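Local atomic coordinates of predicted metal-dependent hydrolase of the TIM-barrel fold (Lactobacillus casei, PDB entry 2QPX), a protein that is of unknown function but probably acts as a zinc-dependent hydrolase of the amidohydrolase family, built on a TIM barrel that holds two zinc ions. Residues H92-L98 and Y326-R331; E131-E135 and K199-S203; L211-P216 and D248-F253; A297-N302 and A336-F341. All blocks are in the same frame, centred on the assembly; numbering follows the deposited sequence. Where two conformers were deposited one is given.

Contact 1 (H92-L98 and Y326-R331); sequences HFHFKEL and YGLAAR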
loop_
_atom_site.group_PDB
_atom_site.type_symbol
_atom_site.label_atom_id
_atom_site.label_comp_id
_atom_site.label_asym_id
_atom_site.label_seq_id
_atom_site.Cartn_x
_atom_site.Cartn_y
_atom_site.Cartn_z
ATOM N N HIS A 92 18.139 8.754 -28.569
ATOM C CA HIS A 92 16.992 7.920 -28.910
ATOM C C HIS A 92 15.750 8.311 -28.101
ATOM O O HIS A 92 14.629 8.381 -28.629
ATOM C CB HIS A 92 17.335 6.434 -28.730
ATOM C CG HIS A 92 16.179 5.520 -28.977
ATOM N ND1 HIS A 92 15.862 5.042 -30.234
ATOM C CD2 HIS A 92 15.256 5.011 -28.132
ATOM C CE1 HIS A 92 14.780 4.287 -30.147
ATOM N NE2 HIS A 92 14.383 4.261 -28.884
ATOM N N PHE A 93 15.969 8.564 -26.805
ATOM C CA PHE A 93 14.869 8.867 -25.889
ATOM C C PHE A 93 14.533 10.361 -25.809
ATOM O O PHE A 93 13.607 10.744 -25.125
ATOM C CB PHE A 93 15.175 8.283 -24.526
ATOM C CG PHE A 93 15.194 6.785 -24.539
ATOM C CD1 PHE A 93 13.990 6.079 -24.668
ATOM C CD2 PHE A 93 16.381 6.070 -24.529
ATOM C CE1 PHE A 93 13.998 4.684 -24.729
ATOM C CE2 PHE A 93 16.398 4.693 -24.581
ATOM C CZ PHE A 93 15.185 3.988 -24.679
ATOM N N HIS A 94 15.308 11.194 -26.507
ATOM C CA HIS A 94 15.114 12.646 -26.615
ATOM C C HIS A 94 15.377 13.346 -25.248
ATOM O O HIS A 94 14.709 14.309 -24.913
ATOM C CB HIS A 94 13.727 12.996 -27.199
ATOM C CG HIS A 94 13.554 12.584 -28.629
ATOM N ND1 HIS A 94 13.512 13.503 -29.642
ATOM C CD2 HIS A 94 13.431 11.373 -29.208
ATOM C CE1 HIS A 94 13.373 12.871 -30.800
ATOM N NE2 HIS A 94 13.337 11.573 -30.569
ATOM N N PHE A 95 16.354 12.853 -24.485
ATOM C CA PHE A 95 16.817 13.635 -23.339
ATOM C C PHE A 95 17.340 14.982 -23.825
ATOM O O PHE A 95 18.095 15.050 -24.797
ATOM C CB PHE A 95 17.940 12.920 -22.599
ATOM C CG PHE A 95 17.521 11.764 -21.712
ATOM C CD1 PHE A 95 17.296 10.499 -22.233
ATOM C CD2 PHE A 95 17.403 11.925 -20.332
ATOM C CE1 PHE A 95 17.017 9.420 -21.428
ATOM C CE2 PHE A 95 17.120 10.832 -19.528
ATOM C CZ PHE A 95 16.897 9.602 -20.057
ATOM N N LYS A 96 16.957 16.049 -23.145
ATOM C CA LYS A 96 17.448 17.393 -23.492
ATOM C C LYS A 96 18.245 18.094 -22.405
ATOM O O LYS A 96 18.930 19.066 -22.684
ATOM C CB LYS A 96 16.299 18.291 -23.962
ATOM C CG LYS A 96 15.639 17.811 -25.263
ATOM C CD LYS A 96 16.588 17.778 -26.444
ATOM C CE LYS A 96 15.828 17.270 -27.680
ATOM N NZ LYS A 96 16.714 17.301 -28.859
ATOM N N GLU A 97 18.186 17.623 -21.157
ATOM C CA GLU A 97 18.995 18.209 -20.075
ATOM C C GLU A 97 19.057 17.215 -18.925
ATOM O O GLU A 97 18.083 16.516 -18.699
ATOM C CB GLU A 97 18.422 19.545 -19.604
ATOM C CG GLU A 97 19.366 20.323 -18.698
ATOM C CD GLU A 97 18.831 21.623 -18.213
ATOM O OE1 GLU A 97 17.598 21.745 -18.084
ATOM O OE2 GLU A 97 19.677 22.522 -17.959
ATOM N N LEU A 98 20.190 17.197 -18.223
ATOM C CA LEU A 98 20.368 16.451 -16.990
ATOM C C LEU A 98 20.663 17.398 -15.854
ATOM O O LEU A 98 21.543 18.244 -15.970
ATOM C CB LEU A 98 21.535 15.492 -17.112
ATOM C CG LEU A 98 21.525 14.500 -18.305
ATOM C CD1 LEU A 98 22.767 13.576 -18.195
ATOM C CD2 LEU A 98 20.198 13.768 -18.520
ATOM N N TYR A 326 19.879 5.306 -17.573
ATOM C CA TYR A 326 19.085 6.412 -18.051
ATOM C C TYR A 326 18.044 5.959 -19.096
ATOM O O TYR A 326 16.841 6.334 -19.035
ATOM C CB TYR A 326 19.994 7.461 -18.705
ATOM C CG TYR A 326 20.737 8.373 -17.717
ATOM C CD1 TYR A 326 21.965 8.035 -17.183
ATOM C CD2 TYR A 326 20.159 9.582 -17.309
ATOM C CE1 TYR A 326 22.605 8.879 -16.294
ATOM C CE2 TYR A 326 20.800 10.442 -16.433
ATOM C CZ TYR A 326 22.022 10.092 -15.948
ATOM O OH TYR A 326 22.626 10.976 -15.094
ATOM N N GLY A 327 18.511 5.194 -20.078
ATOM C CA GLY A 327 17.631 4.712 -21.140
ATOM C C GLY A 327 16.473 3.876 -20.637
ATOM O O GLY A 327 15.341 4.026 -21.129
ATOM N N LEU A 328 16.752 2.966 -19.709
ATOM C CA LEU A 328 15.677 2.093 -19.205
ATOM C C LEU A 328 14.584 2.886 -18.484
ATOM O O LEU A 328 13.395 2.650 -18.671
ATOM C CB LEU A 328 16.195 0.960 -18.330
ATOM C CG LEU A 328 15.169 -0.100 -17.901
ATOM C CD1 LEU A 328 14.542 -0.731 -19.101
ATOM C CD2 LEU A 328 15.843 -1.165 -17.015
ATOM N N ALA A 329 14.998 3.897 -17.721
ATOM C CA ALA A 329 14.057 4.774 -17.047
ATOM C C ALA A 329 13.181 5.452 -18.058
ATOM O O ALA A 329 11.955 5.513 -17.908
ATOM C CB ALA A 329 14.810 5.847 -16.165
ATOM N N ALA A 330 13.817 6.018 -19.077
ATOM C CA ALA A 330 13.068 6.702 -20.147
ATOM C C ALA A 330 12.081 5.776 -20.875
ATOM O O ALA A 330 10.908 6.133 -21.116
ATOM C CB ALA A 330 14.058 7.366 -21.133
ATOM N N ARG A 331 12.545 4.595 -21.211
ATOM C CA ARG A 331 11.700 3.654 -21.940
ATOM C C ARG A 331 10.500 3.237 -21.104
ATOM O O ARG A 331 9.361 3.255 -21.604
ATOM C CB ARG A 331 12.466 2.418 -22.391
ATOM C CG ARG A 331 11.550 1.502 -23.201
ATOM C CD ARG A 331 12.331 0.494 -23.994
ATOM N NE ARG A 331 12.976 1.115 -25.141
ATOM C CZ ARG A 331 13.934 0.541 -25.865
ATOM N NH1 ARG A 331 14.367 -0.674 -25.566
ATOM N NH2 ARG A 331 14.452 1.191 -26.889
HETATM O O HOH W 1 12.017 3.174 -27.427
#

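Contact 2 (E131-E135 and K199-S203); sequences ETHAE and KRLTS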
loop_
_atom_site.group_PDB
_atom_site.type_symbol
_atom_site.label_atom_id
_atom_site.label_comp_id
_atom_site.label_asym_id
_atom_site.label_seq_id
_atom_site.Cartn_x
_atom_site.Cartn_y
_atom_site.Cartn_z
ATOM N N GLU A 131 23.584 17.663 2.772
ATOM C CA GLU A 131 24.288 16.926 3.822
ATOM C C GLU A 131 25.782 16.768 3.531
ATOM O O GLU A 131 26.607 16.800 4.444
ATOM C CB GLU A 131 23.630 15.584 4.163
ATOM C CG GLU A 131 22.261 15.696 4.807
ATOM C CD GLU A 131 21.086 16.003 3.869
ATOM O OE1 GLU A 131 21.276 16.054 2.612
ATOM O OE2 GLU A 131 19.974 16.162 4.447
ATOM N N THR A 132 26.152 16.543 2.263
ATOM C CA THR A 132 27.566 16.381 1.909
ATOM C C THR A 132 28.321 17.707 2.042
ATOM O O THR A 132 29.450 17.743 2.510
ATOM C CB THR A 132 27.692 15.723 0.518
ATOM O OG1 THR A 132 26.812 16.374 -0.351
ATOM C CG2 THR A 132 27.291 14.256 0.564
ATOM N N HIS A 133 27.688 18.832 1.692
ATOM C CA HIS A 133 28.294 20.134 1.922
ATOM C C HIS A 133 28.426 20.367 3.432
ATOM O O HIS A 133 29.484 20.815 3.908
ATOM C CB HIS A 133 27.513 21.258 1.239
ATOM C CG HIS A 133 27.767 21.354 -0.225
ATOM N ND1 HIS A 133 27.015 20.682 -1.165
ATOM C CD2 HIS A 133 28.709 22.037 -0.917
ATOM C CE1 HIS A 133 27.484 20.966 -2.374
ATOM N NE2 HIS A 133 28.531 21.772 -2.249
ATOM N N ALA A 134 27.402 19.981 4.193
ATOM C CA ALA A 134 27.451 20.119 5.660
ATOM C C ALA A 134 28.663 19.341 6.232
ATOM O O ALA A 134 29.400 19.835 7.101
ATOM C CB ALA A 134 26.134 19.651 6.295
ATOM N N GLU A 135 28.861 18.121 5.749
ATOM C CA GLU A 135 29.997 17.278 6.154
ATOM C C GLU A 135 31.331 17.914 5.825
ATOM O O GLU A 135 32.274 17.903 6.652
ATOM C CB GLU A 135 29.917 15.909 5.474
ATOM C CG GLU A 135 28.756 15.044 5.967
ATOM C CD GLU A 135 28.355 13.903 5.046
ATOM O OE1 GLU A 135 28.894 13.779 3.925
ATOM O OE2 GLU A 135 27.451 13.135 5.453
ATOM N N LYS A 199 32.712 11.004 9.572
ATOM C CA LYS A 199 32.432 12.099 8.689
ATOM C C LYS A 199 30.939 12.198 8.367
ATOM O O LYS A 199 30.375 13.305 8.331
ATOM C CB LYS A 199 33.206 12.004 7.367
ATOM C CG LYS A 199 33.019 13.270 6.521
ATOM C CD LYS A 199 33.788 13.286 5.209
ATOM C CE LYS A 199 33.547 14.554 4.457
ATOM N NZ LYS A 199 34.270 14.555 3.130
ATOM N N ARG A 200 30.306 11.055 8.179
ATOM C CA ARG A 200 28.895 10.950 7.787
ATOM C C ARG A 200 27.976 11.705 8.760
ATOM O O ARG A 200 28.022 11.449 9.954
ATOM C CB ARG A 200 28.538 9.459 7.800
ATOM C CG ARG A 200 27.249 9.017 7.157
ATOM C CD ARG A 200 27.227 7.464 7.055
ATOM N NE ARG A 200 25.976 6.908 7.559
ATOM C CZ ARG A 200 24.911 6.614 6.825
ATOM N NH1 ARG A 200 24.910 6.789 5.507
ATOM N NH2 ARG A 200 23.825 6.141 7.417
ATOM N N LEU A 201 27.133 12.590 8.242
ATOM C CA LEU A 201 26.137 13.308 9.056
ATOM C C LEU A 201 24.903 12.392 9.290
ATOM O O LEU A 201 24.207 12.024 8.352
ATOM C CB LEU A 201 25.717 14.594 8.364
ATOM C CG LEU A 201 24.621 15.414 9.028
ATOM C CD1 LEU A 201 24.969 15.713 10.518
ATOM C CD2 LEU A 201 24.345 16.663 8.212
ATOM N N THR A 202 24.682 12.012 10.541
ATOM C CA THR A 202 23.616 11.104 10.951
ATOM C C THR A 202 22.783 11.631 12.126
ATOM O O THR A 202 21.865 10.952 12.574
ATOM C CB THR A 202 24.180 9.711 11.315
ATOM O OG1 THR A 202 25.035 9.816 12.469
ATOM C CG2 THR A 202 24.932 9.087 10.098
ATOM N N SER A 203 23.081 12.837 12.592
ATOM C CA SER A 203 22.377 13.416 13.755
ATOM C C SER A 203 20.995 13.969 13.330
ATOM O O SER A 203 20.940 14.931 12.553
ATOM C CB SER A 203 23.170 14.597 14.290
ATOM O OG SER A 203 22.427 15.307 15.282
#

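Contact 3 (L211-P216 and D248-F253); sequences LYHVAP and DYLKAF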
loop_
_atom_site.group_PDB
_atom_site.type_symbol
_atom_site.label_atom_id
_atom_site.label_comp_id
_atom_site.label_asym_id
_atom_site.label_seq_id
_atom_site.Cartn_x
_atom_site.Cartn_y
_atom_site.Cartn_z
ATOM N N LEU A 211 17.424 21.563 8.043
ATOM C CA LEU A 211 16.362 21.643 7.027
ATOM C C LEU A 211 15.374 22.788 7.291
ATOM O O LEU A 211 14.930 23.478 6.355
ATOM C CB LEU A 211 15.641 20.305 6.928
ATOM C CG LEU A 211 16.478 19.188 6.284
ATOM C CD1 LEU A 211 15.810 17.824 6.543
ATOM C CD2 LEU A 211 16.713 19.510 4.790
ATOM N N TYR A 212 15.016 23.001 8.556
ATOM C CA TYR A 212 14.119 24.110 8.884
ATOM C C TYR A 212 14.798 25.446 8.649
ATOM O O TYR A 212 14.187 26.383 8.157
ATOM C CB TYR A 212 13.615 24.015 10.338
ATOM C CG TYR A 212 12.394 23.100 10.486
ATOM C CD1 TYR A 212 12.525 21.729 10.573
ATOM C CD2 TYR A 212 11.079 23.617 10.500
ATOM C CE1 TYR A 212 11.418 20.908 10.699
ATOM C CE2 TYR A 212 9.960 22.778 10.600
ATOM C CZ TYR A 212 10.134 21.438 10.697
ATOM O OH TYR A 212 9.048 20.592 10.794
ATOM N N HIS A 213 16.080 25.545 8.983
ATOM C CA HIS A 213 16.800 26.807 8.855
ATOM C C HIS A 213 17.278 27.156 7.450
ATOM O O HIS A 213 17.373 28.334 7.128
ATOM C CB HIS A 213 17.902 26.901 9.899
ATOM C CG HIS A 213 17.376 27.121 11.268
ATOM N ND1 HIS A 213 17.396 28.369 11.859
ATOM C CD2 HIS A 213 16.703 26.309 12.123
ATOM C CE1 HIS A 213 16.826 28.300 13.050
ATOM N NE2 HIS A 213 16.363 27.081 13.229
ATOM N N VAL A 214 17.517 26.183 6.578
ATOM C CA VAL A 214 17.905 26.521 5.226
ATOM C C VAL A 214 16.697 26.849 4.342
ATOM O O VAL A 214 16.873 27.441 3.284
ATOM C CB VAL A 214 18.803 25.457 4.528
ATOM C CG1 VAL A 214 20.114 25.267 5.303
ATOM C CG2 VAL A 214 18.040 24.156 4.269
ATOM N N ALA A 215 15.494 26.438 4.728
ATOM C CA ALA A 215 14.314 26.674 3.897
ATOM C C ALA A 215 14.189 28.138 3.441
ATOM O O ALA A 215 13.986 28.396 2.253
ATOM C CB ALA A 215 13.024 26.102 4.547
ATOM N N PRO A 216 14.279 29.109 4.371
ATOM C CA PRO A 216 14.185 30.514 3.918
ATOM C C PRO A 216 15.295 30.921 2.935
ATOM O O PRO A 216 15.063 31.745 2.049
ATOM C CB PRO A 216 14.297 31.311 5.217
ATOM C CG PRO A 216 14.185 30.346 6.290
ATOM C CD PRO A 216 14.345 28.990 5.833
ATOM N N ASP A 248 4.426 18.337 8.770
ATOM C CA ASP A 248 4.645 19.576 9.498
ATOM C C ASP A 248 5.625 20.502 8.755
ATOM O O ASP A 248 5.398 21.712 8.711
ATOM C CB ASP A 248 5.070 19.299 10.943
ATOM C CG ASP A 248 3.982 18.583 11.776
ATOM O OD1 ASP A 248 2.760 18.606 11.444
ATOM O OD2 ASP A 248 4.373 18.006 12.815
ATOM N N TYR A 249 6.654 19.934 8.139
ATOM C CA TYR A 249 7.587 20.713 7.353
ATOM C C TYR A 249 6.874 21.319 6.151
ATOM O O TYR A 249 7.115 22.473 5.829
ATOM C CB TYR A 249 8.758 19.840 6.911
ATOM C CG TYR A 249 9.909 20.550 6.253
ATOM C CD1 TYR A 249 10.922 21.120 7.020
ATOM C CD2 TYR A 249 10.021 20.613 4.860
ATOM C CE1 TYR A 249 12.010 21.742 6.470
ATOM C CE2 TYR A 249 11.103 21.234 4.276
ATOM C CZ TYR A 249 12.121 21.815 5.078
ATOM O OH TYR A 249 13.201 22.404 4.468
ATOM N N LEU A 250 6.033 20.533 5.484
ATOM C CA LEU A 250 5.329 21.023 4.290
ATOM C C LEU A 250 4.373 22.174 4.679
ATOM O O LEU A 250 4.271 23.173 3.972
ATOM C CB LEU A 250 4.555 19.895 3.621
ATOM C CG LEU A 250 5.373 18.750 3.055
ATOM C CD1 LEU A 250 4.537 17.609 2.456
ATOM C CD2 LEU A 250 6.428 19.308 2.084
ATOM N N LYS A 251 3.684 22.030 5.808
ATOM C CA LYS A 251 2.784 23.071 6.310
ATOM C C LYS A 251 3.593 24.328 6.631
ATOM O O LYS A 251 3.160 25.442 6.355
ATOM C CB LYS A 251 2.041 22.590 7.566
ATOM C CG LYS A 251 0.920 21.591 7.300
ATOM C CD LYS A 251 0.077 21.229 8.570
ATOM N N ALA A 252 4.802 24.142 7.162
ATOM C CA ALA A 252 5.620 25.282 7.545
ATOM C C ALA A 252 6.124 26.109 6.370
ATOM O O ALA A 252 6.248 27.332 6.472
ATOM C CB ALA A 252 6.806 24.847 8.427
ATOM N N PHE A 253 6.453 25.462 5.257
ATOM C CA PHE A 253 7.179 26.139 4.204
ATOM C C PHE A 253 6.533 26.226 2.813
ATOM O O PHE A 253 6.851 27.145 2.072
ATOM C CB PHE A 253 8.585 25.556 4.074
ATOM C CG PHE A 253 9.407 25.759 5.295
ATOM C CD1 PHE A 253 9.736 27.045 5.686
ATOM C CD2 PHE A 253 9.781 24.709 6.093
ATOM C CE1 PHE A 253 10.452 27.277 6.846
ATOM C CE2 PHE A 253 10.506 24.932 7.256
ATOM C CZ PHE A 253 10.842 26.220 7.626
#

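Contact 4 (A297-N302 and A336-F341); sequences ASRVFN and ALVAHF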
loop_
_atom_site.group_PDB
_atom_site.type_symbol
_atom_site.label_atom_id
_atom_site.label_comp_id
_atom_site.label_asym_id
_atom_site.label_seq_id
_atom_site.Cartn_x
_atom_site.Cartn_y
_atom_site.Cartn_z
ATOM N N ALA A 297 6.631 0.015 -13.435
ATOM C CA ALA A 297 6.551 1.421 -13.830
ATOM C C ALA A 297 5.115 1.845 -14.250
ATOM O O ALA A 297 4.651 2.892 -13.848
ATOM C CB ALA A 297 7.590 1.708 -14.961
ATOM N N SER A 298 4.415 1.054 -15.056
ATOM C CA SER A 298 3.053 1.407 -15.491
ATOM C C SER A 298 2.001 1.431 -14.361
ATOM O O SER A 298 1.249 2.411 -14.201
ATOM C CB SER A 298 2.606 0.465 -16.602
ATOM O OG SER A 298 1.266 0.693 -16.996
ATOM N N ARG A 299 1.948 0.374 -13.564
ATOM C CA ARG A 299 0.988 0.348 -12.448
ATOM C C ARG A 299 1.335 1.364 -11.380
ATOM O O ARG A 299 0.443 2.026 -10.839
ATOM C CB ARG A 299 0.802 -1.041 -11.861
ATOM C CG ARG A 299 1.801 -1.544 -10.906
ATOM C CD ARG A 299 1.396 -2.963 -10.354
ATOM N NE ARG A 299 1.391 -3.891 -11.475
ATOM C CZ ARG A 299 2.429 -4.585 -11.897
ATOM N NH1 ARG A 299 3.599 -4.575 -11.246
ATOM N NH2 ARG A 299 2.275 -5.349 -12.975
ATOM N N VAL A 300 2.629 1.551 -11.112
ATOM C CA VAL A 300 3.074 2.602 -10.184
ATOM C C VAL A 300 2.744 3.995 -10.683
ATOM O O VAL A 300 2.227 4.821 -9.919
ATOM C CB VAL A 300 4.568 2.446 -9.783
ATOM C CG1 VAL A 300 5.054 3.657 -8.984
ATOM C CG2 VAL A 300 4.726 1.142 -8.959
ATOM N N PHE A 301 2.943 4.267 -11.978
ATOM C CA PHE A 301 2.531 5.536 -12.520
ATOM C C PHE A 301 1.034 5.745 -12.319
ATOM O O PHE A 301 0.574 6.810 -11.862
ATOM C CB PHE A 301 2.902 5.654 -14.003
ATOM C CG PHE A 301 2.522 6.968 -14.586
ATOM C CD1 PHE A 301 3.386 8.054 -14.484
ATOM C CD2 PHE A 301 1.287 7.156 -15.156
ATOM C CE1 PHE A 301 2.993 9.299 -14.955
ATOM C CE2 PHE A 301 0.894 8.399 -15.606
ATOM C CZ PHE A 301 1.732 9.455 -15.521
ATOM N N ASN A 302 0.243 4.733 -12.686
ATOM C CA ASN A 302 -1.185 4.868 -12.577
ATOM C C ASN A 302 -1.613 5.148 -11.140
ATOM O O ASN A 302 -2.466 5.993 -10.885
ATOM C CB ASN A 302 -1.883 3.599 -13.051
ATOM C CG ASN A 302 -1.733 3.331 -14.533
ATOM O OD1 ASN A 302 -1.420 4.232 -15.318
ATOM N ND2 ASN A 302 -1.980 2.062 -14.931
ATOM N N ALA A 336 4.748 3.867 -19.813
ATOM C CA ALA A 336 3.698 4.115 -18.816
ATOM C C ALA A 336 2.785 5.241 -19.257
ATOM O O ALA A 336 1.563 5.186 -19.030
ATOM C CB ALA A 336 4.316 4.406 -17.444
ATOM N N LEU A 337 3.360 6.299 -19.810
ATOM C CA LEU A 337 2.568 7.432 -20.242
ATOM C C LEU A 337 1.601 7.032 -21.357
ATOM O O LEU A 337 0.424 7.409 -21.323
ATOM C CB LEU A 337 3.447 8.551 -20.723
ATOM C CG LEU A 337 4.369 9.231 -19.714
ATOM C CD1 LEU A 337 5.295 10.219 -20.461
ATOM C CD2 LEU A 337 3.580 9.929 -18.625
ATOM N N VAL A 338 2.096 6.284 -22.346
ATOM C CA VAL A 338 1.187 5.832 -23.427
ATOM C C VAL A 338 0.051 4.978 -22.897
ATOM O O VAL A 338 -1.101 5.181 -23.272
ATOM C CB VAL A 338 1.964 5.043 -24.502
ATOM C CG1 VAL A 338 1.034 4.433 -25.582
ATOM C CG2 VAL A 338 3.022 5.926 -25.153
ATOM N N ALA A 339 0.363 4.025 -22.014
ATOM C CA ALA A 339 -0.622 3.100 -21.486
ATOM C C ALA A 339 -1.648 3.853 -20.651
ATOM O O ALA A 339 -2.813 3.539 -20.681
ATOM C CB ALA A 339 0.044 2.003 -20.650
ATOM N N HIS A 340 -1.210 4.879 -19.932
ATOM C CA HIS A 340 -2.108 5.631 -19.071
ATOM C C HIS A 340 -3.026 6.540 -19.878
ATOM O O HIS A 340 -4.250 6.585 -19.664
ATOM C CB HIS A 340 -1.310 6.496 -18.094
ATOM C CG HIS A 340 -2.177 7.254 -17.129
ATOM N ND1 HIS A 340 -2.747 6.663 -16.016
ATOM C CD2 HIS A 340 -2.624 8.534 -17.150
ATOM C CE1 HIS A 340 -3.457 7.572 -15.368
ATOM N NE2 HIS A 340 -3.399 8.717 -16.027
ATOM N N PHE A 341 -2.432 7.323 -20.746
ATOM C CA PHE A 341 -3.182 8.349 -21.433
ATOM C C PHE A 341 -3.997 7.851 -22.622
ATOM O O PHE A 341 -5.014 8.489 -22.953
ATOM C CB PHE A 341 -2.292 9.498 -21.864
ATOM C CG PHE A 341 -1.838 10.352 -20.712
ATOM C CD1 PHE A 341 -2.724 11.177 -20.052
ATOM C CD2 PHE A 341 -0.538 10.271 -20.249
ATOM C CE1 PHE A 341 -2.301 11.933 -18.955
ATOM C CE2 PHE A 341 -0.112 11.018 -19.181
ATOM C CZ PHE A 341 -0.986 11.851 -18.531
HETATM O O HOH W 2 0.520 3.296 -17.243
#

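Contact 1 (H92-L98 and Y326-R331)
Phe-93 and Phe-95 press on the helix 326-331 around the single methyl of Ala-330, and this is the tightly packed half of the contact. Ala-330 CB lies 3.6 Å from Phe-93 CG and equally close to Phe-95 CE1, a small methyl shared by two rings. Over one face of Phe-93 sits the carbonyl of Gly-327, its O 3.6 Å from CZ and displaced toward the rim; the absence of a side chain at Gly-327 lets the ring lie directly against the helix backbone. The opposite face is covered by CD2 of the preceding His-92. Phe-95 meets the helix with its edge, Tyr-326 O approaching CZ to 3.4 Å near the ring plane, while its CE2 also reaches the Tyr-326 ring edge. Beyond it, Leu-98 CD2 touches Tyr-326 CE2 at 4.0 Å, and the Tyr-326 hydroxyl is hydrogen-bonded to the backbone O of the zinc ligand His-20.

The solvent side is looser and polar. In the conformer described, one of two, Arg-331 bends at its third torsion (chi3 -74°), lays NE at the edge of Phe-93 and brings NH2 to 3.7 Å from His-92 NE2. Water 1 then bridges the two, 3.0 Å from His-92 NE2 and 3.2 Å from Arg-331 NH2, which donates to it; NH1 pairs with Glu-65. No direct hydrogen bond joins the two segments, though Phe-93 O accepts one from Lys-334 farther along the helix. Between the segments, then, aromatic packing with a hydrated polar margin holds the turn into strand 95-101.

Contact 2 (E131-E135 and K199-S203)
Lys-199 and Glu-135 meet first, where the loop after helix 183-196 runs beside helix 130-138. The extended Lys-199 chain passes the base of the glutamate, its CE 4.0 Å from Glu-135 CB, and its amino group goes on to a salt bridge with Asp-136. The carbonyl O of Lys-199 rests 3.4 Å from Glu-135 CG and accepts a hydrogen bond from the indole of Trp-193.

At Arg-200 the side chain leaves the helix, and it is the backbone that makes the closest approach: its CA is 3.5 Å from Glu-135 OE2. The next peptide supplies the one hydrogen bond between the segments. Leu-201 N donates to Glu-135 OE2 at 2.9 Å and 174°, nearly straight, reaching the oxygen on its anti side and 25° out of the carboxylate plane. The same oxygen pairs with Arg-173, whose NH1 also binds Leu-201 O, so carboxylate and guanidinium together hold both polar backbone atoms of Leu-201.

The leucine side chain then turns in to the helix. With CG anti to its nitrogen (chi1 176°), CD2 sits 4.0 Å from Ala-134 CB and 4.1 Å from Glu-131 CG. Glu-131 bends its carboxylate away from the leucine to Ser-168 OG and Ile-169 N, which follow the carboxylated zinc ligand Lys-167 in sequence. Glu-135 is thus a buried carboxylate tying the loop between helices 183-196 and 204-221 to helix 130-138, an outer helix of the TIM barrel.

Contact 3 (L211-P216 and D248-F253)
Tyr-212, Tyr-249 and Phe-253 form an aromatic cluster between two outer helices of the TIM barrel, which run in nearly the same direction, 25° apart. At its centre is a T-shaped pair: the edge of Tyr-249 points into the face of Tyr-212, with planes at 87° and CD1 of Tyr-249 3.7 Å from Tyr-212 CE1. Phe-253 joins from the side, its CE2 3.5 Å from Tyr-212 CD2 and the two planes inclined, while its CD2 lies over the face of Tyr-249.

Ala-215, also on helix 204-221, covers one face of Phe-253. Its methyl makes a CH-pi contact there, CB lying 3.5 Å from the ring centroid and almost on the ring normal, while the methyl of Ala-252 covers part of the opposite face.

Farther out, strand 225-229 packs against both helices, Phe-227 on Leu-211 and Leu-225 on Tyr-249, and Pro-180 packs on Tyr-212, whose hydroxyl makes a weak hydrogen bond to Leu-178 O. The kink ahead of Pro-216, which has no N-H to give, lies in the same turns, where the bond from Ala-215 N to Leu-211 O is itself weak.

That same carbonyl also accepts from Tyr-249, which reaches across to it and donates from OH to Leu-211 O at 2.8 Å, approaching from above the carbonyl plane, 53° out of it.

Contact 4 (A297-N302 and A336-F341)
Phe-301 is the knob in a knobs-into-holes packing of helices 297-304 and 323-342, set among Ala-336, Leu-337, His-340 and Phe-341, where the axes of the two segments pass 9.0 Å apart and cross at -54°. Its CB starts against the methyl of Ala-336, CB to CB 3.9 Å. The first torsion places CG opposite the backbone N, which carries the ring straight over to helix 336-341. Along one side, CD2 and then CE2 run past His-340, CE2 coming to 3.6 Å from His-340 CG. This edge of Phe-301 addresses the imidazole face in a T-shaped pair with planes at 77°. On the other side CE1 meets the Leu-337 methyl CD2, and the tip atom CZ comes closest to that same CD2, at 3.6 Å, with Phe-341 CE2 just beyond.

The small residues let the backbones approach: Ala-336 CB is 3.8 Å from Ser-298 CA. At the more polar margin, water 2 is hydrogen-bonded to Ser-298 OG in the conformer described, one of two, and Asn-302 OD1 and Ala-336 O lie near it as well.

His-340 is fixed from both nitrogens, NE2 being hydrogen-bonded to Tyr-310 OH. Helix 349-367 backs the pocket behind Leu-337 and Phe-341, while Arg-299, on the far side of its helix, makes a salt bridge to Glu-306 of a second subunit. The direct polar link is His-340 ND1 donating to Asn-302 OD1 at 2.9 Å, bent to 148° and arriving from above the amide carbonyl plane.

Contacts 1 and 4 share helix 323-342: one turn of it receives the rings at the start of strand 95-101, a later one the knob from 297-302, with centres about 17 Å apart. Contacts 2 and 3 lie across the chain's centre from contact 1 and both involve helix 204-221: contact 3 is built on it and the loop of contact 2 leads into it. Contacts 1, 2 and 4 are largely buried, contact 3 only partly. Chemistry follows place: contact 1, closest to the chain's centre, has no direct hydrogen bond; contact 2 depends on a buried carboxylate; contacts 3 and 4, between helices, each add one side-chain hydrogen bond to T-shaped aromatic packing.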